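Local coordinates for protein isoprenyl transferase (Helicobacter pylori, PDB 2D2R) that catalyses the condensation of isopentenyl diphosphate with allylic diphosphates to build undecaprenyl diphosphate, probably with the help of magnesium, and works as a homodimer, at residues A[96-101]-A[135-140]; A[154-159]-A[175-180]. All blocks are in the same frame, centred on the assembly; numbering follows the deposited sequence.

Contact 1: residues A[96-101]-A[135-140]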
ATOM      1  N   SER A  96      22.720  20.933  11.763  1.00 68.41           N
ATOM      2  CA  SER A  96      23.347  21.950  10.948  1.00 68.16           C
ATOM      3  C   SER A  96      23.096  21.824   9.455  1.00 67.83           C
ATOM      4  O   SER A  96      23.050  22.823   8.745  1.00 68.07           O
ATOM      5  CB  SER A  96      24.844  21.941  11.236  1.00 68.42           C
ATOM      6  OG  SER A  96      25.049  22.133  12.625  1.00 68.66           O
ATOM      7  N   THR A  97      22.922  20.606   8.969  1.00 67.33           N
ATOM      8  CA  THR A  97      22.709  20.439   7.545  1.00 66.96           C
ATOM      9  C   THR A  97      21.291  20.759   7.057  1.00 65.60           C
ATOM     10  O   THR A  97      21.063  20.933   5.859  1.00 65.13           O
ATOM     11  CB  THR A  97      23.085  19.039   7.103  1.00 67.92           C
ATOM     12  OG1 THR A  97      22.825  18.907   5.701  1.00 69.47           O
ATOM     13  CG2 THR A  97      22.286  18.028   7.850  1.00 68.33           C
ATOM     14  N   TYR A  98      20.337  20.834   7.979  1.00 64.35           N
ATOM     15  CA  TYR A  98      18.974  21.186   7.593  1.00 62.72           C
ATOM     16  C   TYR A  98      18.921  22.700   7.344  1.00 63.20           C
ATOM     17  O   TYR A  98      18.292  23.164   6.401  1.00 63.20           O
ATOM     18  CB  TYR A  98      17.978  20.811   8.696  1.00 59.33           C
ATOM     19  CG  TYR A  98      17.692  19.315   8.804  1.00 56.46           C
ATOM     20  CD1 TYR A  98      18.520  18.474   9.556  1.00 53.13           C
ATOM     21  CD2 TYR A  98      16.598  18.735   8.122  1.00 53.51           C
ATOM     22  CE1 TYR A  98      18.269  17.104   9.623  1.00 51.62           C
ATOM     23  CE2 TYR A  98      16.355  17.376   8.188  1.00 50.07           C
ATOM     24  CZ  TYR A  98      17.193  16.569   8.933  1.00 49.80           C
ATOM     25  OH  TYR A  98      17.000  15.214   8.958  1.00 48.21           O
ATOM     26  N   LEU A  99      19.599  23.453   8.209  1.00 63.73           N
ATOM     27  CA  LEU A  99      19.653  24.918   8.116  1.00 63.80           C
ATOM     28  C   LEU A  99      20.441  25.354   6.886  1.00 63.58           C
ATOM     29  O   LEU A  99      20.060  26.292   6.173  1.00 64.46           O
ATOM     30  CB  LEU A  99      20.346  25.489   9.349  1.00 63.79           C
ATOM     31  CG  LEU A  99      20.008  24.860  10.703  1.00 64.56           C
ATOM     32  CD1 LEU A  99      21.114  25.200  11.703  1.00 64.82           C
ATOM     33  CD2 LEU A  99      18.657  25.343  11.202  1.00 64.21           C
ATOM     34  N   ASP A 100      21.551  24.669   6.653  1.00 63.03           N
ATOM     35  CA  ASP A 100      22.421  24.990   5.542  1.00 63.19           C
ATOM     36  C   ASP A 100      21.887  24.736   4.143  1.00 63.54           C
ATOM     37  O   ASP A 100      22.374  25.344   3.184  1.00 63.84           O
ATOM     38  CB  ASP A 100      23.751  24.278   5.708  1.00 63.93           C
ATOM     39  CG  ASP A 100      24.651  24.958   6.732  1.00 64.56           C
ATOM     40  OD1 ASP A 100      24.202  25.207   7.874  1.00 64.14           O
ATOM     41  OD2 ASP A 100      25.814  25.244   6.387  1.00 64.93           O
ATOM     42  N   ASN A 101      20.896  23.852   4.002  1.00 62.48           N
ATOM     43  CA  ASN A 101      20.353  23.587   2.676  1.00 60.44           C
ATOM     44  C   ASN A 101      18.899  23.991   2.580  1.00 59.00           C
ATOM     45  O   ASN A 101      18.238  23.676   1.601  1.00 59.02           O
ATOM     46  CB  ASN A 101      20.484  22.112   2.338  1.00 61.15           C
ATOM     47  CG  ASN A 101      21.901  21.621   2.446  1.00 60.85           C
ATOM     48  OD1 ASN A 101      22.591  21.470   1.446  1.00 62.05           O
ATOM     49  ND2 ASN A 101      22.349  21.374   3.668  1.00 61.33           N
ATOM     50  N   PHE A 135      11.050  22.774   0.477  1.00 48.20           N
ATOM     51  CA  PHE A 135      11.340  21.343   0.574  1.00 45.76           C
ATOM     52  C   PHE A 135      11.265  20.844   2.007  1.00 43.47           C
ATOM     53  O   PHE A 135      11.753  21.518   2.923  1.00 42.41           O
ATOM     54  CB  PHE A 135      12.750  21.064   0.008  1.00 46.08           C
ATOM     55  CG  PHE A 135      13.248  19.638   0.179  1.00 46.30           C
ATOM     56  CD1 PHE A 135      12.763  18.604  -0.625  1.00 47.38           C
ATOM     57  CD2 PHE A 135      14.271  19.349   1.090  1.00 46.81           C
ATOM     58  CE1 PHE A 135      13.295  17.297  -0.533  1.00 46.20           C
ATOM     59  CE2 PHE A 135      14.815  18.066   1.198  1.00 46.46           C
ATOM     60  CZ  PHE A 135      14.323  17.029   0.377  1.00 47.37           C
ATOM     61  N   THR A 136      10.655  19.666   2.186  1.00 40.11           N
ATOM     62  CA  THR A 136      10.542  19.035   3.491  1.00 37.67           C
ATOM     63  C   THR A 136      11.109  17.609   3.467  1.00 37.09           C
ATOM     64  O   THR A 136      10.916  16.851   2.494  1.00 34.49           O
ATOM     65  CB  THR A 136       9.092  18.891   3.966  1.00 37.86           C
ATOM     66  OG1 THR A 136       8.466  20.173   4.097  1.00 35.50           O
ATOM     67  CG2 THR A 136       9.065  18.153   5.325  1.00 35.33           C
ATOM     68  N   GLN A 137      11.819  17.255   4.529  1.00 33.77           N
ATOM     69  CA  GLN A 137      12.348  15.899   4.662  1.00 33.70           C
ATOM     70  C   GLN A 137      11.597  15.373   5.865  1.00 33.10           C
ATOM     71  O   GLN A 137      11.598  16.007   6.919  1.00 32.56           O
ATOM     72  CB  GLN A 137      13.859  15.853   4.943  1.00 33.43           C
ATOM     73  CG  GLN A 137      14.396  14.408   5.019  1.00 32.68           C
ATOM     74  CD  GLN A 137      15.494  14.197   6.054  1.00 30.23           C
ATOM     75  OE1 GLN A 137      15.296  14.397   7.259  1.00 29.75           O
ATOM     76  NE2 GLN A 137      16.663  13.805   5.579  1.00 32.18           N
ATOM     77  N   VAL A 138      10.941  14.228   5.686  1.00 29.83           N
ATOM     78  CA  VAL A 138      10.185  13.594   6.732  1.00 29.67           C
ATOM     79  C   VAL A 138      10.872  12.291   7.098  1.00 29.53           C
ATOM     80  O   VAL A 138      11.238  11.516   6.201  1.00 29.21           O
ATOM     81  CB  VAL A 138       8.728  13.282   6.262  1.00 29.35           C
ATOM     82  CG1 VAL A 138       7.892  12.773   7.445  1.00 29.92           C
ATOM     83  CG2 VAL A 138       8.101  14.538   5.606  1.00 28.84           C
ATOM     84  N   LEU A 139      11.102  12.076   8.404  1.00 28.82           N
ATOM     85  CA  LEU A 139      11.687  10.807   8.831  1.00 29.05           C
ATOM     86  C   LEU A 139      10.630  10.032   9.604  1.00 28.34           C
ATOM     87  O   LEU A 139       9.990  10.540  10.554  1.00 27.01           O
ATOM     88  CB  LEU A 139      12.967  10.969   9.704  1.00 31.44           C
ATOM     89  CG  LEU A 139      14.257  11.527   9.039  1.00 32.62           C
ATOM     90  CD1 LEU A 139      15.449  11.465  10.071  1.00 34.33           C
ATOM     91  CD2 LEU A 139      14.608  10.785   7.789  1.00 32.63           C
ATOM     92  N   ALA A 140      10.426   8.800   9.157  1.00 27.13           N
ATOM     93  CA  ALA A 140       9.492   7.898   9.792  1.00 28.48           C
ATOM     94  C   ALA A 140      10.254   7.228  10.926  1.00 28.17           C
ATOM     95  O   ALA A 140      11.165   6.464  10.673  1.00 29.33           O
ATOM     96  CB  ALA A 140       9.027   6.843   8.783  1.00 28.87           C
TER
HETATM   97  O   HOH W   1      19.031  13.780   7.605  1.00 46.30           O
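With CG placed anti to its carbonyl carbon, Tyr98 holds its ring out from the helix, while Gln137 sends CG anti to its backbone N (chi1 -178°) and then bends at chi2, so that its amide meets the phenol. The Tyr98 hydroxyl donates to the amide oxygen, OH to Gln137 OE1 being 2.5 Å, a short bond. OE1 lies at the ring edge, in the plane of the phenol, 3.3 Å from Tyr98 CE2. The ring and the amide stand nearly perpendicular, with 84° between their planes. Seen from the acceptor, the hydroxyl approaches at a C=O...O angle of 127° and is tilted somewhat from the carbonyl plane.

A water closes the polar group: it donates to Tyr98 OH at 2.8 Å and accepts from Gln137 NE2 at 3.1 Å. Phenol, water and both ends of the amide thus form a small ring of hydrogen bonds, which gives the buried hydroxyl and both ends of the buried amide a partner and fixes the rotation of the amide. The setting is the parallel sheet of the cis-prenyltransferase fold, where helix 80-100 packs beside strand 136-140. Gln137 points toward helix 80-100 and also packs against Leu48 and Thr52 of helix 37-56, while the Tyr98 ring makes a T-shaped (edge-to-face) stack with Phe105 of the adjacent strand 104-108. A long amide suits the strand position because it can span to the helix; a tyrosine suits the helix because its ring packs among hydrophobic neighbours and its hydroxyl delivers the bond.

Leu139, two residues along the strand, brings the methyl CD1 to 4.2 Å from Tyr98 OH, an apolar neighbour beside the hydroxyl. Within 96-101, Asn101 ND2 donates to Thr97 O at 2.6 Å, in the carbonyl plane and on a lone pair.

Contact 2: residues A[154-159]-A[175-180]; sequences KSLLES and SNRLDT
The carbonyl oxygen of Ser159 is gripped by two nitrogens of Arg177, NH1 and NH2, each 3.0 Å from Ser159 O. The guanidinium comes end-on, and the oxygen lies in its plane. NH2 sits nearly in line with the carbonyl, at a C=O...N angle of 167°, whereas NH1 is tilted from the carbonyl plane. Ser159 is the first residue to leave helical geometry after helix 145-158, so the positive group meets the C-terminal end of that helix, where its charge probably interacts favourably with the partial negative charge of the helix end.

NH1 has a second acceptor one turn earlier. It donates to Ser155 OG at 2.9 Å with an N-H...O angle of 160°, again within the guanidinium plane. The serine hydroxyl stands anti to its own backbone N (chi1 170°) and also lies against the aliphatic part of the arginine, 3.4 Å from Arg177 CD. A small hydroxyl side chain suits this place, since it offers an acceptor while letting the arginine lie close to the helix.

Leu156 supplies the apolar side. Its methyl CD2 is centred over one face of the guanidinium, 3.8 Å from Arg177 CZ, and its CG touches Arg177 CG at 4.0 Å. Edge bonds and face packing together hold the flat group, and the arginine, long and with several N-H donors in one plane, reaches them through a bend at chi2.

Far from the substrate and magnesium sites, this arginine bound to a helix C-terminus joins helix 145-158 to the loop running from helix 171-175 toward strand 188-191. Leu156 also packs on Glu173 and Ile174 of helix 171-175 and on Phe153 of the second subunit, while farther along the loop Asp179 makes a salt bridge with Arg151 on helix 145-158.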
ATOM      1  N   LYS A 154      -8.100   7.439  17.057  1.00 34.05           N
ATOM      2  CA  LYS A 154      -8.144   7.792  18.482  1.00 34.38           C
ATOM      3  C   LYS A 154      -8.253   9.304  18.564  1.00 33.76           C
ATOM      4  O   LYS A 154      -8.898   9.852  19.476  1.00 34.40           O
ATOM      5  CB  LYS A 154      -6.870   7.293  19.173  1.00 35.93           C
ATOM      6  CG  LYS A 154      -6.793   7.546  20.684  1.00 39.98           C
ATOM      7  CD  LYS A 154      -5.641   6.705  21.333  1.00 39.69           C
ATOM      8  CE  LYS A 154      -4.304   6.978  20.661  1.00 41.89           C
ATOM      9  NZ  LYS A 154      -3.297   5.818  20.756  1.00 44.91           N
ATOM     10  N   SER A 155      -7.600   9.973  17.622  1.00 32.00           N
ATOM     11  CA  SER A 155      -7.649  11.420  17.547  1.00 33.10           C
ATOM     12  C   SER A 155      -9.099  11.862  17.265  1.00 34.02           C
ATOM     13  O   SER A 155      -9.600  12.793  17.917  1.00 33.72           O
ATOM     14  CB  SER A 155      -6.719  11.939  16.442  1.00 33.05           C
ATOM     15  OG  SER A 155      -6.911  13.332  16.192  1.00 34.16           O
ATOM     16  N   LEU A 156      -9.788  11.181  16.339  1.00 32.70           N
ATOM     17  CA  LEU A 156     -11.164  11.577  15.986  1.00 33.19           C
ATOM     18  C   LEU A 156     -12.158  11.257  17.079  1.00 33.58           C
ATOM     19  O   LEU A 156     -13.129  11.975  17.238  1.00 31.35           O
ATOM     20  CB  LEU A 156     -11.652  10.906  14.683  1.00 30.93           C
ATOM     21  CG  LEU A 156     -10.986  11.443  13.409  1.00 32.80           C
ATOM     22  CD1 LEU A 156     -11.034  10.380  12.274  1.00 31.82           C
ATOM     23  CD2 LEU A 156     -11.654  12.702  13.001  1.00 30.38           C
ATOM     24  N   LEU A 157     -11.926  10.166  17.802  1.00 34.39           N
ATOM     25  CA  LEU A 157     -12.816   9.739  18.885  1.00 38.73           C
ATOM     26  C   LEU A 157     -12.633  10.665  20.088  1.00 40.65           C
ATOM     27  O   LEU A 157     -13.594  11.043  20.752  1.00 42.78           O
ATOM     28  CB  LEU A 157     -12.501   8.297  19.324  1.00 38.49           C
ATOM     29  CG  LEU A 157     -13.173   7.647  20.554  1.00 40.64           C
ATOM     30  CD1 LEU A 157     -14.601   8.084  20.732  1.00 40.17           C
ATOM     31  CD2 LEU A 157     -13.172   6.171  20.367  1.00 39.84           C
ATOM     32  N   GLU A 158     -11.395  11.023  20.363  1.00 41.12           N
ATOM     33  CA  GLU A 158     -11.106  11.881  21.504  1.00 41.66           C
ATOM     34  C   GLU A 158     -11.410  13.355  21.241  1.00 41.57           C
ATOM     35  O   GLU A 158     -11.764  14.078  22.180  1.00 42.12           O
ATOM     36  CB  GLU A 158      -9.649  11.695  21.920  1.00 42.77           C
ATOM     37  CG  GLU A 158      -9.418  10.340  22.538  1.00 43.54           C
ATOM     38  CD  GLU A 158      -7.965  10.078  22.893  1.00 43.48           C
ATOM     39  OE1 GLU A 158      -7.119  10.954  22.655  1.00 45.46           O
ATOM     40  OE2 GLU A 158      -7.677   8.985  23.405  1.00 43.75           O
ATOM     41  N   SER A 159     -11.273  13.800  19.993  1.00 38.90           N
ATOM     42  CA  SER A 159     -11.587  15.181  19.627  1.00 38.02           C
ATOM     43  C   SER A 159     -12.279  15.215  18.268  1.00 36.43           C
ATOM     44  O   SER A 159     -11.695  15.550  17.277  1.00 35.59           O
ATOM     45  CB  SER A 159     -10.334  16.015  19.573  1.00 38.90           C
ATOM     46  OG  SER A 159      -9.588  15.789  20.752  1.00 41.79           O
ATOM     47  N   SER A 175      -7.476  12.019   6.703  1.00 26.52           N
ATOM     48  CA  SER A 175      -6.292  12.560   6.070  1.00 27.78           C
ATOM     49  C   SER A 175      -5.670  13.676   6.898  1.00 29.09           C
ATOM     50  O   SER A 175      -4.470  13.800   7.059  1.00 29.25           O
ATOM     51  CB  SER A 175      -6.714  13.079   4.719  1.00 30.61           C
ATOM     52  OG  SER A 175      -5.656  13.698   4.073  1.00 32.11           O
ATOM     53  N   ASN A 176      -6.542  14.456   7.500  1.00 28.42           N
ATOM     54  CA  ASN A 176      -6.060  15.618   8.258  1.00 29.92           C
ATOM     55  C   ASN A 176      -5.700  15.361   9.706  1.00 29.56           C
ATOM     56  O   ASN A 176      -5.260  16.270  10.410  1.00 31.66           O
ATOM     57  CB  ASN A 176      -7.080  16.739   7.894  1.00 33.17           C
ATOM     58  CG  ASN A 176      -6.864  17.160   6.413  1.00 37.88           C
ATOM     59  OD1 ASN A 176      -7.639  16.808   5.380  1.00 39.42           O
ATOM     60  ND2 ASN A 176      -5.707  17.816   6.209  1.00 38.86           N
ATOM     61  N   ARG A 177      -5.804  14.094  10.138  1.00 28.07           N
ATOM     62  CA  ARG A 177      -5.395  13.710  11.487  1.00 27.98           C
ATOM     63  C   ARG A 177      -4.184  12.751  11.419  1.00 29.68           C
ATOM     64  O   ARG A 177      -3.693  12.338  12.488  1.00 30.00           O
ATOM     65  CB  ARG A 177      -6.479  12.966  12.271  1.00 27.78           C
ATOM     66  CG  ARG A 177      -7.797  13.645  12.522  1.00 26.77           C
ATOM     67  CD  ARG A 177      -7.611  14.962  13.281  1.00 30.08           C
ATOM     68  NE  ARG A 177      -8.900  15.660  13.433  1.00 29.75           N
ATOM     69  CZ  ARG A 177      -9.675  15.596  14.507  1.00 31.64           C
ATOM     70  NH1 ARG A 177      -9.311  14.867  15.567  1.00 29.01           N
ATOM     71  NH2 ARG A 177     -10.839  16.248  14.508  1.00 31.70           N
ATOM     72  N   LEU A 178      -3.746  12.356  10.204  1.00 26.53           N
ATOM     73  CA  LEU A 178      -2.585  11.453  10.053  1.00 27.86           C
ATOM     74  C   LEU A 178      -1.349  12.289  10.356  1.00 28.43           C
ATOM     75  O   LEU A 178      -1.423  13.499  10.268  1.00 30.43           O
ATOM     76  CB  LEU A 178      -2.511  10.929   8.612  1.00 25.50           C
ATOM     77  CG  LEU A 178      -3.637   9.882   8.376  1.00 23.84           C
ATOM     78  CD1 LEU A 178      -3.721   9.515   6.939  1.00 23.71           C
ATOM     79  CD2 LEU A 178      -3.339   8.619   9.218  1.00 26.26           C
ATOM     80  N   ASP A 179      -0.242  11.650  10.718  1.00 28.92           N
ATOM     81  CA  ASP A 179       1.038  12.367  11.015  1.00 28.12           C
ATOM     82  C   ASP A 179       1.452  13.225   9.818  1.00 27.73           C
ATOM     83  O   ASP A 179       2.134  14.237   9.951  1.00 27.74           O
ATOM     84  CB  ASP A 179       2.170  11.347  11.260  1.00 27.66           C
ATOM     85  CG  ASP A 179       1.954  10.485  12.477  1.00 26.11           C
ATOM     86  OD1 ASP A 179       2.808   9.591  12.717  1.00 29.25           O
ATOM     87  OD2 ASP A 179       0.958  10.655  13.222  1.00 27.14           O
ATOM     88  N   THR A 180       1.045  12.816   8.620  1.00 27.53           N
ATOM     89  CA  THR A 180       1.394  13.488   7.359  1.00 26.74           C
ATOM     90  C   THR A 180       0.423  14.596   6.947  1.00 27.85           C
ATOM     91  O   THR A 180       0.487  15.081   5.828  1.00 28.50           O
ATOM     92  CB  THR A 180       1.391  12.453   6.189  1.00 25.97           C
ATOM     93  OG1 THR A 180       0.150  11.743   6.253  1.00 25.29           O
ATOM     94  CG2 THR A 180       2.510  11.426   6.350  1.00 25.17           C
TER

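In the fold
From the N terminus, the chain passes strands 18-22 and 62-66 before helix 80-100 brings in the first half of contact 1. Strand 104-108 and helix 116-129 follow, and strand 136-140 closes that loop of 33 intervening residues, tying the helix to one face of the parallel sheet. Strand 136-140 leads on to helix 145-158, whose end opens contact 2; a shorter loop of 15 residues, carrying helix 171-175, returns to close it at 175-180. The two loops neither nest nor cross but run in series, their centres about 25 Å apart. Contact 1 belongs to the buried core, contact 2 to a periphery near the second subunit.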